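PDB 4ZWV: putative aminotransferase from Actinomadura melliaura, which probably acts as a pyridoxal phosphate-dependent sugar aminotransferase in the biosynthesis of the aminopentose of the indolocarbazole AT2433. Local coordinates for residues L7-V12 with G353-E358; D18-V23 with T242-A247; R74-S79 with P121-I126; K299-P304 with Y344-S349. One frame throughout, in Å; residues are numbered along the deposited sequence. Where two conformers were deposited one is given.

Interaction 1 of 4, residues L7-V12 with G353-E358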
loop_
_atom_site.group_PDB
_atom_site.type_symbol
_atom_site.label_atom_id
_atom_site.label_comp_id
_atom_site.label_asym_id
_atom_site.label_seq_id
_atom_site.Cartn_x
_atom_site.Cartn_y
_atom_site.Cartn_z
ATOM N N LEU A 7 -10.502 11.462 21.254
ATOM C CA LEU A 7 -9.507 10.507 21.708
ATOM C C LEU A 7 -8.256 10.586 20.837
ATOM O O LEU A 7 -7.146 10.326 21.304
ATOM C CB LEU A 7 -10.110 9.099 21.693
ATOM C CG LEU A 7 -9.297 7.931 22.231
ATOM C CD1 LEU A 7 -8.845 8.213 23.658
ATOM C CD2 LEU A 7 -10.151 6.659 22.176
ATOM N N PHE A 8 -8.461 10.955 19.570
ATOM C CA PHE A 8 -7.398 11.077 18.570
ATOM C C PHE A 8 -7.594 12.386 17.814
ATOM O O PHE A 8 -8.719 12.865 17.685
ATOM C CB PHE A 8 -7.417 9.918 17.555
ATOM C CG PHE A 8 -7.676 8.558 18.156
ATOM C CD1 PHE A 8 -6.645 7.827 18.721
ATOM C CD2 PHE A 8 -8.944 7.997 18.108
ATOM C CE1 PHE A 8 -6.881 6.569 19.254
ATOM C CE2 PHE A 8 -9.187 6.743 18.640
ATOM C CZ PHE A 8 -8.152 6.028 19.210
ATOM N N LYS A 9 -6.514 12.956 17.291
ATOM C CA LYS A 9 -6.630 14.176 16.492
ATOM C C LYS A 9 -5.432 14.301 15.567
ATOM O O LYS A 9 -4.318 13.926 15.929
ATOM C CB LYS A 9 -6.751 15.408 17.402
ATOM C CG LYS A 9 -7.097 16.700 16.677
ATOM C CD LYS A 9 -7.424 17.806 17.675
ATOM C CE LYS A 9 -7.620 19.145 16.998
ATOM N NZ LYS A 9 -8.835 19.142 16.143
ATOM N N VAL A 10 -5.662 14.816 14.363
ATOM C CA VAL A 10 -4.581 14.981 13.399
ATOM C C VAL A 10 -3.713 16.189 13.737
ATOM O O VAL A 10 -4.229 17.276 13.993
ATOM C CB VAL A 10 -5.133 15.142 11.968
ATOM C CG1 VAL A 10 -3.992 15.330 10.982
ATOM C CG2 VAL A 10 -5.967 13.937 11.583
ATOM N N ALA A 11 -2.396 15.994 13.758
ATOM C CA ALA A 11 -1.466 17.103 13.942
ATOM C C ALA A 11 -0.790 17.448 12.614
ATOM O O ALA A 11 0.241 16.869 12.265
ATOM C CB ALA A 11 -0.419 16.759 15.000
ATOM N N VAL A 12 -1.365 18.382 11.866
ATOM C CA VAL A 12 -0.744 18.789 10.606
ATOM C C VAL A 12 -0.371 20.274 10.644
ATOM O O VAL A 12 -1.210 21.153 10.847
ATOM C CB VAL A 12 -1.655 18.469 9.394
ATOM C CG1 VAL A 12 -3.035 19.093 9.563
ATOM C CG2 VAL A 12 -0.994 18.900 8.081
ATOM N N GLY A 353 -3.828 13.586 24.492
ATOM C CA GLY A 353 -2.931 14.252 23.559
ATOM C C GLY A 353 -2.743 15.758 23.670
ATOM O O GLY A 353 -3.309 16.420 24.551
ATOM N N TRP A 354 -1.939 16.299 22.749
ATOM C CA TRP A 354 -1.523 17.709 22.764
ATOM C C TRP A 354 -2.674 18.705 22.637
ATOM O O TRP A 354 -2.520 19.876 22.975
ATOM C CB TRP A 354 -0.524 17.968 21.628
ATOM C CG TRP A 354 -1.072 17.547 20.295
ATOM C CD1 TRP A 354 -0.888 16.345 19.683
ATOM C CD2 TRP A 354 -1.925 18.314 19.427
ATOM N NE1 TRP A 354 -1.564 16.315 18.479
ATOM C CE2 TRP A 354 -2.210 17.510 18.305
ATOM C CE3 TRP A 354 -2.473 19.603 19.492
ATOM C CZ2 TRP A 354 -3.011 17.950 17.257
ATOM C CZ3 TRP A 354 -3.274 20.034 18.447
ATOM C CH2 TRP A 354 -3.531 19.209 17.349
ATOM N N TRP A 355 -3.815 18.242 22.139
ATOM C CA TRP A 355 -4.967 19.108 21.886
ATOM C C TRP A 355 -5.766 19.388 23.152
ATOM O O TRP A 355 -6.693 20.195 23.148
ATOM C CB TRP A 355 -5.877 18.479 20.827
ATOM C CG TRP A 355 -6.350 17.113 21.210
ATOM C CD1 TRP A 355 -7.487 16.803 21.899
ATOM C CD2 TRP A 355 -5.687 15.869 20.943
ATOM N NE1 TRP A 355 -7.578 15.437 22.073
ATOM C CE2 TRP A 355 -6.486 14.844 21.497
ATOM C CE3 TRP A 355 -4.501 15.520 20.287
ATOM C CZ2 TRP A 355 -6.141 13.496 21.407
ATOM C CZ3 TRP A 355 -4.161 14.181 20.198
ATOM C CH2 TRP A 355 -4.974 13.185 20.761
ATOM N N LEU A 356 -5.413 18.701 24.230
ATOM C CA LEU A 356 -6.049 18.924 25.518
ATOM C C LEU A 356 -5.607 20.224 26.191
ATOM O O LEU A 356 -4.444 20.365 26.570
ATOM C CB LEU A 356 -5.744 17.754 26.446
ATOM C CG LEU A 356 -6.496 16.444 26.307
ATOM C CD1 LEU A 356 -6.052 15.511 27.417
ATOM C CD2 LEU A 356 -7.965 16.709 26.420
ATOM N N THR A 357 -6.529 21.167 26.360
ATOM C CA THR A 357 -6.231 22.359 27.147
ATOM C C THR A 357 -6.189 21.983 28.618
ATOM O O THR A 357 -6.625 20.901 28.994
ATOM C CB THR A 357 -7.272 23.461 26.954
ATOM O OG1 THR A 357 -8.541 23.009 27.451
ATOM C CG2 THR A 357 -7.384 23.840 25.488
ATOM N N GLU A 358 -5.683 22.870 29.459
ATOM C CA GLU A 358 -5.714 22.607 30.894
ATOM C C GLU A 358 -7.153 22.417 31.365
ATOM O O GLU A 358 -7.440 21.537 32.177
ATOM C CB GLU A 358 -5.029 23.736 31.661
ATOM C CG GLU A 358 -3.511 23.689 31.556
ATOM C CD GLU A 358 -2.823 24.668 32.486
ATOM O OE1 GLU A 358 -3.528 25.374 33.237
ATOM O OE2 GLU A 358 -1.575 24.729 32.465
HETATM O O HOH W 1 -1.869 13.834 16.882
#
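Lys9 and Ala11 pack through their carbon atoms against two successive indoles, Trp354 and Trp355. In a CH-pi contact, Lys9 CB stands over one face of Trp355, 3.8 Å from the centroid of its six-membered ring and 19° off the normal. Because CG is anti to the backbone N (chi1 -171°), the lysine chain runs back along the indole and brings Lys9 CD to 3.6 Å from Trp355 CB. Lys9 CE then passes Trp354 CH2, with the two side chains crossing at about a right angle. Ala11 CB meets Trp354 CZ2 obliquely at 3.6 Å, a place suited to a small methyl. Gly353 CA lies against the other face of Trp355, where a side chain on this residue would run into the ring; Gly353 also opens the type I turn that carries both tryptophans.

Two backbone carbonyls approach ring edges instead of faces. Leu7 O is 3.3 Å from Trp355 CZ2, and Val10 O is 3.5 Å from Trp354 CZ2, each near the ring plane, where the slightly positive ring hydrogens lie.

Trp354 NE1 donates to water 1 at 3.0 Å, and that water donates to Lys9 O at 2.6 Å; Trp355 NE1 bonds directly to Pro6 O.

Phe8 has its side chain about 6 Å from that of His164, a pyridoxal phosphate-binding residue. Leu7 packs on Leu226 of the second subunit. The chemistry implies that the N-terminal strip is held by indole surface, one bridging water and the direct bond to Pro6 O, with the lysine contributing its methylenes more than its charge.

Interaction 2 of 4, residues D18-V23 with T242-A247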
loop_
_atom_site.group_PDB
_atom_site.type_symbol
_atom_site.label_atom_id
_atom_site.label_comp_id
_atom_site.label_asym_id
_atom_site.label_seq_id
_atom_site.Cartn_x
_atom_site.Cartn_y
_atom_site.Cartn_z
ATOM N N ASP A 18 3.125 24.640 2.406
ATOM C CA ASP A 18 4.355 25.167 1.799
ATOM C C ASP A 18 5.222 24.028 1.246
ATOM O O ASP A 18 5.751 24.126 0.139
ATOM C CB ASP A 18 5.142 25.988 2.836
ATOM C CG ASP A 18 6.587 26.275 2.413
ATOM O OD1 ASP A 18 7.483 25.450 2.714
ATOM O OD2 ASP A 18 6.830 27.337 1.807
ATOM N N ARG A 19 5.349 22.947 2.002
ATOM C CA ARG A 19 6.168 21.825 1.553
ATOM C C ARG A 19 5.527 21.088 0.387
ATOM O O ARG A 19 6.219 20.679 -0.553
ATOM C CB ARG A 19 6.426 20.843 2.696
ATOM C CG ARG A 19 7.416 21.344 3.725
ATOM C CD ARG A 19 8.808 21.410 3.122
ATOM N NE ARG A 19 9.839 21.142 4.117
ATOM C CZ ARG A 19 11.036 20.644 3.830
ATOM N NH1 ARG A 19 11.909 20.440 4.803
ATOM N NH2 ARG A 19 11.362 20.359 2.573
ATOM N N VAL A 20 4.211 20.917 0.432
ATOM C CA VAL A 20 3.511 20.263 -0.680
ATOM C C VAL A 20 3.612 21.109 -1.948
ATOM O O VAL A 20 3.797 20.577 -3.048
ATOM C CB VAL A 20 2.034 19.987 -0.332
ATOM C CG1 VAL A 20 1.254 19.530 -1.567
ATOM C CG2 VAL A 20 1.961 18.936 0.768
ATOM N N ALA A 21 3.514 22.426 -1.804
ATOM C CA ALA A 21 3.664 23.314 -2.960
ATOM C C ALA A 21 5.026 23.108 -3.623
ATOM O O ALA A 21 5.134 23.153 -4.846
ATOM C CB ALA A 21 3.483 24.783 -2.552
ATOM N N GLU A 22 6.053 22.899 -2.801
ATOM C CA GLU A 22 7.412 22.648 -3.283
ATOM C C GLU A 22 7.450 21.380 -4.143
ATOM O O GLU A 22 8.056 21.367 -5.219
ATOM C CB GLU A 22 8.386 22.535 -2.098
ATOM C CG GLU A 22 9.839 22.221 -2.476
ATOM C CD GLU A 22 10.701 21.790 -1.283
ATOM O OE1 GLU A 22 10.186 21.705 -0.147
ATOM O OE2 GLU A 22 11.904 21.525 -1.481
ATOM N N VAL A 23 6.784 20.330 -3.675
ATOM C CA VAL A 23 6.717 19.071 -4.411
ATOM C C VAL A 23 6.018 19.281 -5.745
ATOM O O VAL A 23 6.531 18.892 -6.793
ATOM C CB VAL A 23 6.004 17.980 -3.599
ATOM C CG1 VAL A 23 5.776 16.720 -4.446
ATOM C CG2 VAL A 23 6.841 17.621 -2.383
ATOM N N THR A 242 6.494 8.210 -1.099
ATOM C CA THR A 242 6.859 9.170 -2.133
ATOM C C THR A 242 7.024 10.576 -1.557
ATOM O O THR A 242 6.743 10.811 -0.372
ATOM C CB THR A 242 5.814 9.206 -3.230
ATOM O OG1 THR A 242 4.566 9.596 -2.646
ATOM C CG2 THR A 242 5.679 7.831 -3.866
ATOM N N ASP A 243 7.478 11.505 -2.396
ATOM C CA ASP A 243 7.856 12.835 -1.904
ATOM C C ASP A 243 6.686 13.663 -1.375
ATOM O O ASP A 243 6.885 14.488 -0.486
ATOM C CB ASP A 243 8.588 13.622 -3.002
ATOM C CG ASP A 243 10.090 13.352 -3.016
ATOM O OD1 ASP A 243 10.532 12.323 -2.445
ATOM O OD2 ASP A 243 10.831 14.159 -3.611
ATOM N N LEU A 244 5.474 13.458 -1.892
ATOM C CA LEU A 244 4.314 14.185 -1.369
ATOM C C LEU A 244 4.161 13.954 0.135
ATOM O O LEU A 244 3.997 14.904 0.927
ATOM C CB LEU A 244 3.037 13.767 -2.095
ATOM C CG LEU A 244 1.704 14.283 -1.557
ATOM C CD1 LEU A 244 1.620 15.812 -1.641
ATOM C CD2 LEU A 244 0.548 13.627 -2.303
ATOM N N ASN A 245 4.246 12.696 0.540
ATOM C CA ASN A 245 4.059 12.375 1.943
ATOM C C ASN A 245 5.303 12.681 2.754
ATOM O O ASN A 245 5.189 13.129 3.894
ATOM C CB ASN A 245 3.634 10.910 2.070
ATOM C CG ASN A 245 2.338 10.656 1.337
ATOM O OD1 ASN A 245 2.342 10.152 0.215
ATOM N ND2 ASN A 245 1.223 11.071 1.938
ATOM N N ALA A 246 6.486 12.512 2.169
ATOM C CA ALA A 246 7.702 12.886 2.902
ATOM C C ALA A 246 7.717 14.387 3.205
ATOM O O ALA A 246 8.179 14.800 4.275
ATOM C CB ALA A 246 8.947 12.490 2.128
ATOM N N ALA A 247 7.190 15.200 2.290
ATOM C CA ALA A 247 7.137 16.651 2.501
ATOM C C ALA A 247 6.271 16.996 3.708
ATOM O O ALA A 247 6.625 17.866 4.509
ATOM C CB ALA A 247 6.618 17.353 1.257
#
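Asp243 OD1 accepts backbone N-H groups from Gly32 and Val35, while its OD2 takes that of Arg34, so the carboxylate sits at the start of helix 33-46, where the helix end would probably stabilise its negative charge. The same residue meets the other segment through its backbone: Val23 CG2 rests 3.7 Å from Asp243 O.

Around this point, helices 18-23 and 243-247 run nearly antiparallel, at 156°, with their axes 8.8 Å apart. Such close packing is helped by Ala247, whose lone methyl is received between two side chains of the facing helix: Ala247 CB lies 3.7 Å from Val23 CG2 and 3.8 Å from Arg19 CB. Val23 reaches it because CG1 is the branch anti to the backbone N (chi1 173°), which turns CG2 toward the alanine and sends CG1 toward Leu244 N. One turn away, Val20 CG1 touches Leu244 CD1 at 3.7 Å as the two side chains cross obliquely. The second subunit adds apolar cover, its Phe24 packing on Val20 and its Ile248 on Leu244.

Arg19 divides its labour. Its CB lies 3.5 Å from Ala247 O, whereas the chain beyond bends so that NH1 forms a salt bridge with Glu37. What results is an apolar helix seam next to the dimer partner, with the charges of Arg19 and Asp243 satisfied at its margin by Glu37 and a helix start.

Interaction 3 of 4, residues R74-S79 with P121-I126; sequences RDEVLS and PATRAI
Arg74, just ahead of strand 76-79, lies against the start of strand 123-126, its parallel neighbour in the mainly parallel seven-stranded sheet of the large domain of a fold-type I pyridoxal phosphate enzyme. The side chain of Arg74 runs alongside the neighbouring backbone. Its CB lies 3.6 Å from Ala122 O, CG comes to 3.3 Å from Pro121 O, and CD passes between Pro121 O and Thr123 O. A turn about the CG-CD bond (chi3 54°) swings NE back to donate to Thr123 O at 2.9 Å and 158°; the oxygen is close to the guanidinium plane, though NE stands above the carbonyl plane. NH2 adds a weak bond to the same oxygen, and the guanidinium makes a cation-pi contact with Phe154. An alanine here is likely to leave Thr123 O without its side-chain mate and Phe154 without its cation.

The register slips by one residue between Glu76 and Val77, a beta bulge. Glu76 N bonds Ala122 O, Glu76 O accepts from Arg124 N at 2.6 Å, and Leu78 N resumes the ladder with Ala125 O at 3.0 Å. Val77 packs toward Ala125 on one face of the sheet; Leu78, whose CD1 touches Thr123 CG2 at 3.7 Å, lies with Ile126 on the other. Arg124 reaches back on its long arm, and its NH2 donates, nearly in the guanidinium plane, to Arg74 O at 3.0 Å.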
loop_
_atom_site.group_PDB
_atom_site.type_symbol
_atom_site.label_atom_id
_atom_site.label_comp_id
_atom_site.label_asym_id
_atom_site.label_seq_id
_atom_site.Cartn_x
_atom_site.Cartn_y
_atom_site.Cartn_z
ATOM N N ARG A 74 8.052 -23.533 9.353
ATOM C CA ARG A 74 7.938 -22.615 10.484
ATOM C C ARG A 74 6.890 -21.579 10.101
ATOM O O ARG A 74 7.205 -20.531 9.558
ATOM C CB ARG A 74 9.287 -21.988 10.842
ATOM C CG ARG A 74 10.132 -22.947 11.699
ATOM C CD ARG A 74 11.561 -22.471 11.872
ATOM N NE ARG A 74 11.608 -21.113 12.395
ATOM C CZ ARG A 74 12.637 -20.289 12.228
ATOM N NH1 ARG A 74 13.710 -20.696 11.549
ATOM N NH2 ARG A 74 12.601 -19.064 12.740
ATOM N N ASP A 75 5.629 -21.929 10.336
ATOM C CA ASP A 75 4.507 -21.171 9.798
ATOM C C ASP A 75 3.801 -20.303 10.829
ATOM O O ASP A 75 2.826 -19.631 10.505
ATOM C CB ASP A 75 3.486 -22.125 9.160
ATOM C CG ASP A 75 2.834 -23.065 10.168
ATOM O OD1 ASP A 75 3.417 -23.325 11.238
ATOM O OD2 ASP A 75 1.730 -23.581 9.879
ATOM N N GLU A 76 4.327 -20.294 12.043
ATOM C CA GLU A 76 3.670 -19.638 13.157
ATOM C C GLU A 76 4.274 -18.274 13.472
ATOM O O GLU A 76 5.485 -18.144 13.645
ATOM C CB GLU A 76 3.753 -20.553 14.376
ATOM C CG GLU A 76 3.346 -19.951 15.691
ATOM C CD GLU A 76 3.553 -20.936 16.824
ATOM O OE1 GLU A 76 2.552 -21.512 17.304
ATOM O OE2 GLU A 76 4.721 -21.160 17.220
ATOM N N VAL A 77 3.427 -17.254 13.566
ATOM C CA VAL A 77 3.877 -15.970 14.093
ATOM C C VAL A 77 3.115 -15.731 15.382
ATOM O O VAL A 77 1.889 -15.812 15.403
ATOM C CB VAL A 77 3.632 -14.809 13.122
ATOM C CG1 VAL A 77 4.121 -13.494 13.743
ATOM C CG2 VAL A 77 4.347 -15.074 11.798
ATOM N N LEU A 78 3.847 -15.451 16.455
ATOM C CA LEU A 78 3.245 -15.195 17.761
ATOM C C LEU A 78 2.908 -13.714 17.881
ATOM O O LEU A 78 3.737 -12.859 17.601
ATOM C CB LEU A 78 4.199 -15.635 18.869
ATOM C CG LEU A 78 4.418 -17.140 18.924
ATOM C CD1 LEU A 78 5.696 -17.538 19.675
ATOM C CD2 LEU A 78 3.227 -17.750 19.604
ATOM N N SER A 79 1.683 -13.420 18.293
ATOM C CA SER A 79 1.206 -12.046 18.346
ATOM C C SER A 79 0.071 -11.980 19.356
ATOM O O SER A 79 -0.597 -12.984 19.601
ATOM C CB SER A 79 0.731 -11.602 16.956
ATOM O OG SER A 79 0.395 -10.231 16.928
ATOM N N PRO A 121 8.679 -25.436 17.792
ATOM C CA PRO A 121 9.434 -25.683 16.559
ATOM C C PRO A 121 8.818 -25.027 15.323
ATOM O O PRO A 121 9.520 -24.874 14.330
ATOM C CB PRO A 121 9.406 -27.210 16.442
ATOM C CG PRO A 121 9.320 -27.685 17.855
ATOM C CD PRO A 121 8.435 -26.685 18.540
ATOM N N ALA A 122 7.551 -24.618 15.388
ATOM C CA ALA A 122 6.913 -23.953 14.253
ATOM C C ALA A 122 7.042 -22.432 14.258
ATOM O O ALA A 122 6.614 -21.775 13.312
ATOM C CB ALA A 122 5.428 -24.329 14.193
ATOM N N THR A 123 7.630 -21.866 15.307
ATOM C CA THR A 123 7.678 -20.414 15.440
ATOM C C THR A 123 8.607 -19.764 14.433
ATOM O O THR A 123 9.814 -20.026 14.396
ATOM C CB THR A 123 8.120 -19.989 16.839
ATOM O OG1 THR A 123 7.222 -20.544 17.799
ATOM C CG2 THR A 123 8.094 -18.480 16.957
ATOM N N ARG A 124 8.019 -18.916 13.604
ATOM C CA ARG A 124 8.753 -18.190 12.603
ATOM C C ARG A 124 9.258 -16.836 13.111
ATOM O O ARG A 124 10.405 -16.434 12.881
ATOM C CB ARG A 124 7.810 -17.988 11.410
ATOM C CG ARG A 124 8.336 -17.176 10.295
ATOM C CD ARG A 124 7.341 -17.156 9.128
ATOM N NE ARG A 124 8.067 -16.807 7.922
ATOM C CZ ARG A 124 8.728 -17.681 7.178
ATOM N NH1 ARG A 124 9.391 -17.268 6.115
ATOM N NH2 ARG A 124 8.722 -18.975 7.499
ATOM N N ALA A 125 8.399 -16.159 13.857
ATOM C CA ALA A 125 8.658 -14.792 14.290
ATOM C C ALA A 125 7.703 -14.421 15.397
ATOM O O ALA A 125 6.714 -15.120 15.643
ATOM C CB ALA A 125 8.518 -13.802 13.128
ATOM N N ILE A 126 8.012 -13.308 16.053
ATOM C CA ILE A 126 7.175 -12.744 17.096
ATOM C C ILE A 126 6.976 -11.279 16.766
ATOM O O ILE A 126 7.951 -10.605 16.488
ATOM C CB ILE A 126 7.840 -12.885 18.478
ATOM C CG1 ILE A 126 8.134 -14.359 18.787
ATOM C CG2 ILE A 126 6.966 -12.243 19.566
ATOM C CD1 ILE A 126 9.279 -14.531 19.781
#

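Interaction 4 of 4, residues K299-P304 with Y344-S349; sequences KVDDRP and YDRMVS
Arg303 NH1 donates to two carbonyls of the facing segment, Tyr344 O at 2.8 Å and Met347 O at 2.9 Å; at Met347 O it lies in the carbonyl plane, on a lone pair. NH2 donates a hydrogen bond to water 5, which donates to Tyr344 O. Over the centre of the flat group stands Asp345 O, 3.2 Å above its plane, where the positive charge would still favour an oxygen. The bend at chi3 (62°) turns the NH1 edge to Tyr344 O and Met347 O. A leucine in its place would probably leave these two carbonyls without their shared donor.

Water 3 ties the backbones together: it donates to Val300 O and Asp345 O and accepts from Arg303 N. Val300 N donates directly to Arg346 O at 2.8 Å, at 167°.

The guanidinium of Arg346 is laid with one face on Lys299 CB, 3.7 Å above its plane. Its NH2 has a salt bridge to Glu281 and a bond to water 4, which donates to Asp301 OD1 at 2.9 Å. NH1 reaches Ser342 O and water 2; Lys299 NZ donates to the same water at 2.9 Å and to Pro105 O. Lys299 and Met347, here selenomethionine, form an antiparallel non-hydrogen-bonded pair between the middle strand 296-300 and the outer strand 347-350 of the three-stranded sheet typical of the small C-terminal domain in fold-type I aminotransferases.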
loop_
_atom_site.group_PDB
_atom_site.type_symbol
_atom_site.label_atom_id
_atom_site.label_comp_id
_atom_site.label_asym_id
_atom_site.label_seq_id
_atom_site.Cartn_x
_atom_site.Cartn_y
_atom_site.Cartn_z
ATOM N N LYS A 299 -8.646 1.023 33.876
ATOM C CA LYS A 299 -9.576 -0.096 33.957
ATOM C C LYS A 299 -10.686 0.266 34.929
ATOM O O LYS A 299 -10.406 0.707 36.038
ATOM C CB LYS A 299 -8.843 -1.371 34.389
ATOM C CG LYS A 299 -7.818 -1.859 33.359
ATOM C CD LYS A 299 -6.972 -3.031 33.877
ATOM C CE LYS A 299 -6.011 -2.591 34.966
ATOM N NZ LYS A 299 -5.112 -3.696 35.427
ATOM N N VAL A 300 -11.944 0.099 34.521
ATOM C CA VAL A 300 -13.060 0.509 35.378
ATOM C C VAL A 300 -14.108 -0.575 35.622
ATOM O O VAL A 300 -14.341 -1.441 34.770
ATOM C CB VAL A 300 -13.799 1.752 34.797
ATOM C CG1 VAL A 300 -12.874 2.956 34.744
ATOM C CG2 VAL A 300 -14.371 1.457 33.416
ATOM N N ASP A 301 -14.722 -0.511 36.802
ATOM C CA ASP A 301 -15.923 -1.275 37.125
ATOM C C ASP A 301 -17.138 -0.589 36.513
ATOM O O ASP A 301 -17.141 0.634 36.350
ATOM C CB ASP A 301 -16.107 -1.391 38.634
ATOM C CG ASP A 301 -14.940 -2.066 39.319
ATOM O OD1 ASP A 301 -14.227 -2.846 38.662
ATOM O OD2 ASP A 301 -14.743 -1.810 40.526
ATOM N N ASP A 302 -18.172 -1.374 36.203
ATOM C CA ASP A 302 -19.405 -0.865 35.585
ATOM C C ASP A 302 -19.091 0.039 34.399
ATOM O O ASP A 302 -19.520 1.193 34.344
ATOM C CB ASP A 302 -20.269 -0.109 36.597
ATOM C CG ASP A 302 -21.717 0.049 36.131
ATOM O OD1 ASP A 302 -22.046 -0.399 35.009
ATOM O OD2 ASP A 302 -22.523 0.639 36.883
ATOM N N ARG A 303 -18.323 -0.486 33.455
ATOM C CA ARG A 303 -17.906 0.299 32.305
ATOM C C ARG A 303 -19.059 0.821 31.427
ATOM O O ARG A 303 -18.936 1.903 30.869
ATOM C CB ARG A 303 -16.926 -0.502 31.452
ATOM C CG ARG A 303 -16.198 0.352 30.422
ATOM C CD ARG A 303 -15.233 -0.473 29.602
ATOM N NE ARG A 303 -15.938 -1.508 28.850
ATOM C CZ ARG A 303 -15.334 -2.464 28.151
ATOM N NH1 ARG A 303 -14.007 -2.504 28.080
ATOM N NH2 ARG A 303 -16.062 -3.372 27.511
ATOM N N PRO A 304 -20.174 0.068 31.291
ATOM C CA PRO A 304 -21.252 0.695 30.511
ATOM C C PRO A 304 -21.728 2.024 31.103
ATOM O O PRO A 304 -21.982 2.971 30.352
ATOM C CB PRO A 304 -22.369 -0.356 30.557
ATOM C CG PRO A 304 -21.646 -1.642 30.648
ATOM C CD PRO A 304 -20.473 -1.352 31.569
ATOM N N TYR A 344 -10.519 -7.140 29.574
ATOM C CA TYR A 344 -11.090 -6.625 28.331
ATOM C C TYR A 344 -12.442 -5.925 28.518
ATOM O O TYR A 344 -12.780 -5.019 27.747
ATOM C CB TYR A 344 -11.228 -7.747 27.304
ATOM C CG TYR A 344 -11.653 -7.248 25.942
ATOM C CD1 TYR A 344 -10.812 -6.433 25.186
ATOM C CD2 TYR A 344 -12.893 -7.582 25.414
ATOM C CE1 TYR A 344 -11.191 -5.973 23.936
ATOM C CE2 TYR A 344 -13.282 -7.124 24.161
ATOM C CZ TYR A 344 -12.430 -6.317 23.436
ATOM O OH TYR A 344 -12.820 -5.875 22.197
ATOM N N ASP A 345 -13.198 -6.322 29.539
ATOM C CA ASP A 345 -14.490 -5.698 29.804
ATOM C C ASP A 345 -14.344 -4.505 30.737
ATOM O O ASP A 345 -15.330 -3.857 31.077
ATOM C CB ASP A 345 -15.468 -6.696 30.421
ATOM C CG ASP A 345 -15.896 -7.769 29.448
ATOM O OD1 ASP A 345 -16.129 -7.438 28.267
ATOM O OD2 ASP A 345 -15.992 -8.941 29.867
ATOM N N ARG A 346 -13.110 -4.217 31.136
ATOM C CA ARG A 346 -12.837 -3.115 32.054
ATOM C C ARG A 346 -12.052 -1.981 31.413
ATOM O O ARG A 346 -12.153 -0.831 31.838
ATOM C CB ARG A 346 -12.076 -3.625 33.275
ATOM C CG ARG A 346 -12.891 -4.560 34.152
ATOM C CD ARG A 346 -11.980 -5.367 35.063
ATOM N NE ARG A 346 -11.235 -4.496 35.962
ATOM C CZ ARG A 346 -9.969 -4.690 36.311
ATOM N NH1 ARG A 346 -9.287 -5.723 35.823
ATOM N NH2 ARG A 346 -9.380 -3.842 37.140
HETATM N N MSE A 347 -11.267 -2.295 30.394
HETATM C CA MSE A 347 -10.351 -1.296 29.864
HETATM C C MSE A 347 -11.076 -0.180 29.124
HETATM O O MSE A 347 -12.075 -0.403 28.423
HETATM C CB MSE A 347 -9.311 -1.948 28.947
HETATM C CG MSE A 347 -9.902 -2.625 27.757
HETATM SE SE MSE A 347 -8.495 -3.399 26.647
HETATM C CE MSE A 347 -7.765 -4.697 27.856
ATOM N N VAL A 348 -10.558 1.030 29.276
ATOM C CA VAL A 348 -11.053 2.186 28.526
ATOM C C VAL A 348 -9.914 3.187 28.300
ATOM O O VAL A 348 -9.122 3.455 29.206
ATOM C CB VAL A 348 -12.248 2.864 29.240
ATOM C CG1 VAL A 348 -11.940 3.117 30.698
ATOM C CG2 VAL A 348 -12.662 4.154 28.515
ATOM N N SER A 349 -9.815 3.694 27.071
ATOM C CA SER A 349 -8.775 4.647 26.684
ATOM C C SER A 349 -9.320 6.067 26.803
ATOM O O SER A 349 -10.430 6.356 26.339
ATOM C CB SER A 349 -8.301 4.397 25.245
ATOM O OG SER A 349 -7.754 3.091 25.080
HETATM O O HOH W 2 -6.554 -5.940 36.487
HETATM O O HOH W 3 -16.455 -3.085 33.747
HETATM O O HOH W 4 -11.588 -2.236 37.614
HETATM O O HOH W 5 -15.088 -5.075 25.823
HETATM O O HOH W 6 -18.617 -5.502 27.861
#

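How the interactions relate
Along the chain, interaction 1 joins a segment near the N-terminus to one near the C-terminus and encloses the other three; interaction 3 falls within the span of interaction 2, and interaction 4 follows. Interactions 1 and 4 are neighbours, with centres 23 Å apart, and touch where Leu7 CD1 lies 3.6 Å from Ser349 O, strand 347-350 leading into the loop of interaction 1. Interaction 2, on helices 16-26 and 243-273, has its centre 24 Å from that of interaction 1, and both meet the second subunit. Interaction 3, in the seven-stranded sheet, lies across the chain's centre from both. The set thus spans the large-domain sheet, the dimer-facing helices and the small C-terminal sheet.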